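Long-range contact in 3-chlorocatechol 1,2-dioxygenase (Rhodococcus opacus, PDB 2BOY), which probably uses a ferric iron to cleave the ring of 3-chlorocatechol and related catechols between the two hydroxyl-bearing carbons: residues A[66-79]-A[195-209]. Residues are numbered along the deposited sequence; the frame is centred on the assembly and turned at random.
With BHO (benzhydroxamic acid), chain J.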
loop_
_atom_site.group_PDB
_atom_site.type_symbol
_atom_site.label_atom_id
_atom_site.label_comp_id
_atom_site.label_asym_id
_atom_site.label_seq_id
_atom_site.Cartn_x
_atom_site.Cartn_y
_atom_site.Cartn_z
ATOM N N SER A 66 18.820 3.360 -19.314
ATOM C CA SER A 66 20.256 3.564 -19.138
ATOM C C SER A 66 21.123 2.321 -19.364
ATOM O O SER A 66 22.291 2.341 -19.008
ATOM C CB SER A 66 20.551 4.064 -17.711
ATOM O OG SER A 66 20.033 5.367 -17.520
ATOM N N ASN A 67 20.543 1.232 -19.873
ATOM C CA ASN A 67 21.290 -0.030 -20.081
ATOM C C ASN A 67 22.493 0.192 -20.997
ATOM O O ASN A 67 22.351 0.877 -22.014
ATOM C CB ASN A 67 20.387 -1.074 -20.768
ATOM C CG ASN A 67 19.452 -1.781 -19.776
ATOM O OD1 ASN A 67 19.507 -1.523 -18.560
ATOM N ND2 ASN A 67 18.566 -2.624 -20.293
ATOM N N ARG A 68 23.634 -0.410 -20.659
ATOM C CA ARG A 68 24.793 -0.404 -21.575
ATOM C C ARG A 68 24.981 -1.757 -22.224
ATOM O O ARG A 68 25.911 -1.955 -23.032
ATOM C CB ARG A 68 26.048 -0.045 -20.814
ATOM C CG ARG A 68 25.974 1.337 -20.168
ATOM C CD ARG A 68 27.259 1.758 -19.541
ATOM N NE ARG A 68 27.087 3.015 -18.814
ATOM C CZ ARG A 68 28.050 3.630 -18.138
ATOM N NH1 ARG A 68 29.275 3.123 -18.091
ATOM N NH2 ARG A 68 27.785 4.761 -17.498
ATOM N N GLY A 69 24.107 -2.699 -21.885
ATOM C CA GLY A 69 24.218 -4.020 -22.461
ATOM C C GLY A 69 22.913 -4.528 -23.023
ATOM O O GLY A 69 22.070 -3.746 -23.455
ATOM N N SER A 70 22.741 -5.846 -23.004
ATOM C CA SER A 70 21.547 -6.437 -23.623
ATOM C C SER A 70 20.290 -6.277 -22.739
ATOM O O SER A 70 20.371 -5.739 -21.620
ATOM C CB SER A 70 21.825 -7.899 -24.008
ATOM O OG SER A 70 22.119 -8.708 -22.873
ATOM N N GLN A 71 19.137 -6.729 -23.249
ATOM C CA GLN A 71 17.866 -6.415 -22.636
ATOM C C GLN A 71 17.746 -6.949 -21.207
ATOM O O GLN A 71 18.173 -8.058 -20.922
ATOM C CB GLN A 71 16.710 -6.933 -23.493
ATOM C CG GLN A 71 15.299 -6.484 -22.980
ATOM C CD GLN A 71 15.107 -4.953 -22.890
ATOM O OE1 GLN A 71 15.550 -4.309 -21.941
ATOM N NE2 GLN A 71 14.399 -4.385 -23.886
ATOM N N SER A 72 17.145 -6.153 -20.326
ATOM C CA SER A 72 17.079 -6.475 -18.892
ATOM C C SER A 72 15.628 -6.741 -18.537
ATOM O O SER A 72 14.745 -6.433 -19.338
ATOM C CB SER A 72 17.569 -5.281 -18.055
ATOM O OG SER A 72 16.874 -4.122 -18.483
ATOM N N SER A 73 15.381 -7.243 -17.315
ATOM C CA SER A 73 14.004 -7.396 -16.835
ATOM C C SER A 73 13.909 -7.323 -15.317
ATOM O O SER A 73 14.937 -7.154 -14.640
ATOM C CB SER A 73 13.370 -8.684 -17.361
ATOM O OG SER A 73 11.955 -8.631 -17.136
ATOM N N ILE A 74 12.696 -7.442 -14.766
ATOM C CA ILE A 74 12.555 -7.386 -13.305
ATOM C C ILE A 74 13.308 -8.527 -12.657
ATOM O O ILE A 74 13.492 -9.591 -13.267
ATOM C CB ILE A 74 11.083 -7.374 -12.825
ATOM C CG1 ILE A 74 10.399 -8.733 -13.119
ATOM C CG2 ILE A 74 10.265 -6.211 -13.488
ATOM C CD1 ILE A 74 9.003 -8.838 -12.501
ATOM N N GLN A 75 13.714 -8.329 -11.408
ATOM C CA GLN A 75 14.265 -9.432 -10.621
ATOM C C GLN A 75 13.144 -10.340 -10.060
ATOM O O GLN A 75 13.296 -11.566 -9.968
ATOM C CB GLN A 75 15.053 -8.868 -9.432
ATOM C CG GLN A 75 15.756 -9.983 -8.622
ATOM C CD GLN A 75 16.640 -9.468 -7.532
ATOM O OE1 GLN A 75 16.460 -9.832 -6.357
ATOM N NE2 GLN A 75 17.585 -8.608 -7.880
ATOM N N GLY A 76 12.046 -9.725 -9.628
ATOM C CA GLY A 76 11.016 -10.455 -8.887
ATOM C C GLY A 76 11.492 -10.761 -7.455
ATOM O O GLY A 76 12.625 -10.400 -7.050
ATOM N N PRO A 77 10.638 -11.392 -6.656
ATOM C CA PRO A 77 10.887 -11.531 -5.212
ATOM C C PRO A 77 11.488 -12.851 -4.761
ATOM O O PRO A 77 11.625 -13.053 -3.537
ATOM C CB PRO A 77 9.455 -11.403 -4.619
ATOM C CG PRO A 77 8.626 -12.151 -5.632
ATOM C CD PRO A 77 9.263 -11.818 -7.021
ATOM N N TYR A 78 11.843 -13.729 -5.694
ATOM C CA TYR A 78 12.250 -15.071 -5.336
ATOM C C TYR A 78 13.716 -15.406 -5.531
ATOM O O TYR A 78 14.074 -16.595 -5.482
ATOM C CB TYR A 78 11.395 -16.112 -6.104
ATOM C CG TYR A 78 9.922 -16.045 -5.750
ATOM C CD1 TYR A 78 9.479 -15.493 -4.537
ATOM C CD2 TYR A 78 8.983 -16.560 -6.622
ATOM C CE1 TYR A 78 8.083 -15.466 -4.230
ATOM C CE2 TYR A 78 7.616 -16.528 -6.332
ATOM C CZ TYR A 78 7.183 -15.996 -5.149
ATOM O OH TYR A 78 5.805 -16.005 -4.933
ATOM N N PHE A 79 14.574 -14.401 -5.717
ATOM C CA PHE A 79 16.008 -14.691 -5.753
ATOM C C PHE A 79 16.450 -15.106 -4.364
ATOM O O PHE A 79 15.971 -14.526 -3.381
ATOM C CB PHE A 79 16.825 -13.431 -6.125
ATOM C CG PHE A 79 18.310 -13.625 -6.039
ATOM C CD1 PHE A 79 18.962 -14.531 -6.889
ATOM C CD2 PHE A 79 19.076 -12.885 -5.117
ATOM C CE1 PHE A 79 20.342 -14.703 -6.802
ATOM C CE2 PHE A 79 20.487 -13.052 -5.030
ATOM C CZ PHE A 79 21.116 -13.962 -5.857
ATOM N N ILE A 195 21.109 -13.239 -12.966
ATOM C CA ILE A 195 21.901 -12.056 -12.545
ATOM C C ILE A 195 23.303 -12.342 -13.020
ATOM O O ILE A 195 23.875 -13.388 -12.681
ATOM C CB ILE A 195 21.824 -11.821 -11.021
ATOM C CG1 ILE A 195 20.412 -11.329 -10.637
ATOM C CG2 ILE A 195 22.898 -10.743 -10.553
ATOM C CD1 ILE A 195 20.132 -11.371 -9.114
ATOM N N ILE A 196 23.862 -11.426 -13.809
ATOM C CA ILE A 196 25.086 -11.667 -14.546
ATOM C C ILE A 196 26.052 -10.537 -14.210
ATOM O O ILE A 196 25.674 -9.358 -14.292
ATOM C CB ILE A 196 24.764 -11.665 -16.052
ATOM C CG1 ILE A 196 23.676 -12.744 -16.335
ATOM C CG2 ILE A 196 26.045 -11.942 -16.915
ATOM C CD1 ILE A 196 23.005 -12.551 -17.696
ATOM N N ALA A 197 27.269 -10.899 -13.838
ATOM C CA ALA A 197 28.190 -9.902 -13.294
ATOM C C ALA A 197 29.650 -10.193 -13.683
ATOM O O ALA A 197 30.064 -11.348 -13.787
ATOM C CB ALA A 197 28.066 -9.899 -11.769
ATOM N N LYS A 198 30.441 -9.131 -13.847
ATOM C CA LYS A 198 31.873 -9.289 -14.015
ATOM C C LYS A 198 32.493 -7.943 -13.605
ATOM O O LYS A 198 31.983 -6.897 -13.986
ATOM C CB LYS A 198 32.246 -9.594 -15.470
ATOM C CG LYS A 198 33.809 -9.899 -15.678
ATOM C CD LYS A 198 34.127 -10.156 -17.169
ATOM C CE LYS A 198 35.639 -10.103 -17.520
ATOM N NZ LYS A 198 36.439 -11.025 -16.707
ATOM N N GLU A 199 33.541 -8.002 -12.786
ATOM C CA GLU A 199 34.318 -6.801 -12.435
ATOM C C GLU A 199 34.644 -5.906 -13.619
ATOM O O GLU A 199 35.161 -6.356 -14.645
ATOM C CB GLU A 199 35.589 -7.210 -11.692
ATOM C CG GLU A 199 36.341 -5.994 -11.150
ATOM N N GLY A 200 34.325 -4.609 -13.468
ATOM C CA GLY A 200 34.480 -3.629 -14.523
ATOM C C GLY A 200 33.306 -3.454 -15.470
ATOM O O GLY A 200 33.383 -2.667 -16.421
ATOM N N TYR A 201 32.221 -4.203 -15.231
ATOM C CA TYR A 201 31.041 -4.126 -16.083
ATOM C C TYR A 201 29.828 -3.881 -15.247
ATOM O O TYR A 201 29.783 -4.257 -14.090
ATOM C CB TYR A 201 30.851 -5.432 -16.888
ATOM C CG TYR A 201 31.999 -5.614 -17.840
ATOM C CD1 TYR A 201 33.225 -6.131 -17.392
ATOM C CD2 TYR A 201 31.900 -5.187 -19.145
ATOM C CE1 TYR A 201 34.307 -6.254 -18.246
ATOM C CE2 TYR A 201 32.961 -5.321 -20.014
ATOM C CZ TYR A 201 34.164 -5.847 -19.550
ATOM O OH TYR A 201 35.206 -5.949 -20.401
ATOM N N GLU A 202 28.827 -3.270 -15.867
ATOM C CA GLU A 202 27.549 -3.085 -15.217
ATOM C C GLU A 202 26.815 -4.439 -15.243
ATOM O O GLU A 202 26.813 -5.117 -16.287
ATOM C CB GLU A 202 26.741 -2.052 -15.971
ATOM C CG GLU A 202 27.362 -0.668 -15.849
ATOM C CD GLU A 202 26.409 0.451 -16.187
ATOM O OE1 GLU A 202 25.481 0.249 -17.014
ATOM O OE2 GLU A 202 26.626 1.549 -15.621
ATOM N N SER A 203 26.222 -4.795 -14.113
ATOM C CA SER A 203 25.582 -6.110 -13.960
ATOM C C SER A 203 24.313 -6.118 -14.764
ATOM O O SER A 203 23.759 -5.059 -14.998
ATOM C CB SER A 203 25.245 -6.295 -12.497
ATOM O OG SER A 203 26.464 -6.505 -11.821
ATOM N N LEU A 204 23.827 -7.303 -15.154
ATOM C CA LEU A 204 22.608 -7.361 -15.896
ATOM C C LEU A 204 21.678 -8.301 -15.129
ATOM O O LEU A 204 22.065 -9.409 -14.822
ATOM C CB LEU A 204 22.869 -7.924 -17.307
ATOM C CG LEU A 204 21.660 -8.380 -18.136
ATOM C CD1 LEU A 204 20.676 -7.235 -18.338
ATOM C CD2 LEU A 204 22.116 -8.983 -19.484
ATOM N N THR A 205 20.492 -7.831 -14.800
ATOM C CA THR A 205 19.390 -8.698 -14.345
ATOM C C THR A 205 18.371 -8.874 -15.425
ATOM O O THR A 205 17.835 -7.898 -15.954
ATOM C CB THR A 205 18.749 -8.069 -13.114
ATOM O OG1 THR A 205 19.716 -8.080 -12.049
ATOM C CG2 THR A 205 17.549 -8.986 -12.572
ATOM N N THR A 206 18.006 -10.129 -15.721
ATOM C CA THR A 206 17.079 -10.321 -16.813
ATOM C C THR A 206 16.344 -11.668 -16.668
ATOM O O THR A 206 16.576 -12.408 -15.710
ATOM C CB THR A 206 17.843 -10.172 -18.182
ATOM O OG1 THR A 206 16.914 -10.061 -19.272
ATOM C CG2 THR A 206 18.756 -11.377 -18.520
ATOM N N GLN A 207 15.458 -11.937 -17.610
ATOM C CA GLN A 207 14.661 -13.180 -17.612
ATOM C C GLN A 207 14.569 -13.618 -19.043
ATOM O O GLN A 207 14.488 -12.773 -19.935
ATOM C CB GLN A 207 13.238 -12.878 -17.178
ATOM C CG GLN A 207 13.129 -12.511 -15.708
ATOM C CD GLN A 207 11.720 -12.563 -15.187
ATOM O OE1 GLN A 207 10.913 -13.403 -15.608
ATOM N NE2 GLN A 207 11.425 -11.684 -14.248
ATOM N N LEU A 208 14.495 -14.927 -19.281
ATOM C CA LEU A 208 14.280 -15.378 -20.666
ATOM C C LEU A 208 13.038 -16.262 -20.677
ATOM O O LEU A 208 12.869 -17.050 -19.778
ATOM C CB LEU A 208 15.509 -16.158 -21.172
ATOM C CG LEU A 208 16.783 -15.283 -21.220
ATOM C CD1 LEU A 208 18.040 -16.102 -21.494
ATOM C CD2 LEU A 208 16.629 -14.147 -22.252
ATOM N N TYR A 209 12.192 -16.083 -21.675
ATOM C CA TYR A 209 10.887 -16.733 -21.801
ATOM C C TYR A 209 10.924 -17.647 -23.022
ATOM O O TYR A 209 11.895 -17.643 -23.757
ATOM C CB TYR A 209 9.833 -15.668 -22.024
ATOM C CG TYR A 209 9.810 -14.607 -20.942
ATOM C CD1 TYR A 209 10.507 -13.415 -21.100
ATOM C CD2 TYR A 209 9.075 -14.809 -19.765
ATOM C CE1 TYR A 209 10.502 -12.452 -20.100
ATOM C CE2 TYR A 209 9.066 -13.849 -18.753
ATOM C CZ TYR A 209 9.778 -12.678 -18.938
ATOM O OH TYR A 209 9.758 -11.710 -17.959
HETATM C C1 BHO J . 8.037 -13.212 -10.118
HETATM C C2 BHO J . 7.882 -11.788 -10.473
HETATM C C3 BHO J . 6.869 -11.051 -9.855
HETATM C C4 BHO J . 6.019 -11.689 -8.937
HETATM C C5 BHO J . 6.171 -13.029 -8.622
HETATM C C6 BHO J . 7.168 -13.804 -9.216
HETATM C C BHO J . 9.126 -13.997 -10.781
HETATM O O1 BHO J . 9.463 -13.636 -11.860
HETATM N N BHO J . 9.711 -15.077 -10.304
HETATM O O2 BHO J . 10.158 -15.183 -9.151
HETATM O O HOH W 1 23.087 1.372 -16.692
HETATM O O HOH W 2 24.243 -1.499 -18.295
HETATM O O HOH W 3 15.318 -11.830 -13.042
HETATM O O HOH W 4 18.896 -7.322 -9.664
#
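Gln207 points its amide NE2 at the backbone of Ile74: NE2 donates an almost straight bond to Ile74 O (3.1 Å, 177°), the acceptor in the amide plane but the nitrogen above the carbonyl plane, not on a lone pair. The same NE2 lies 3.3 Å from Ile74 CG1, while OE1 is held by Arg188, and the two bonds fix the amide's rotation. Ile74 CD1 meets the benzhydroxamic acid ring at C2 (3.8 Å). Replacing Gln207 by an alanine is likely to leave Ile74 O without this donor, take one acceptor from Arg188, and open a gap beside the iron ligands His191 and His193, which the amide touches. Residues 66-79 run as an irregular linker across the β-hairpin of strands 187-197 and 204-210, in the β-barrel-like catalytic domain of the intradiol dioxygenase family, and pass into the wall of the pocket that holds benzhydroxamic acid. Ser73 N bonds Thr205 O, and with OG1 anti to its backbone N (chi1 -167°) Thr206 reaches Gln71 O at 2.9 Å, tilted from the carbonyl plane. Near the hairpin turn, the Glu202 carboxylate stacks over the Arg68 guanidinium, planes 25° apart, OE2 3.5 Å from NE; the two groups attract by charge, no N-H pointing at the oxygen. A water links Arg68 N to OE1, and Arg68 NH1 bonds Lys253 O. At the C-terminal end of 66-79, Phe79 takes Ile195 CD1 over the centre of its ring, a CH-pi contact 4.0 Å from the centroid.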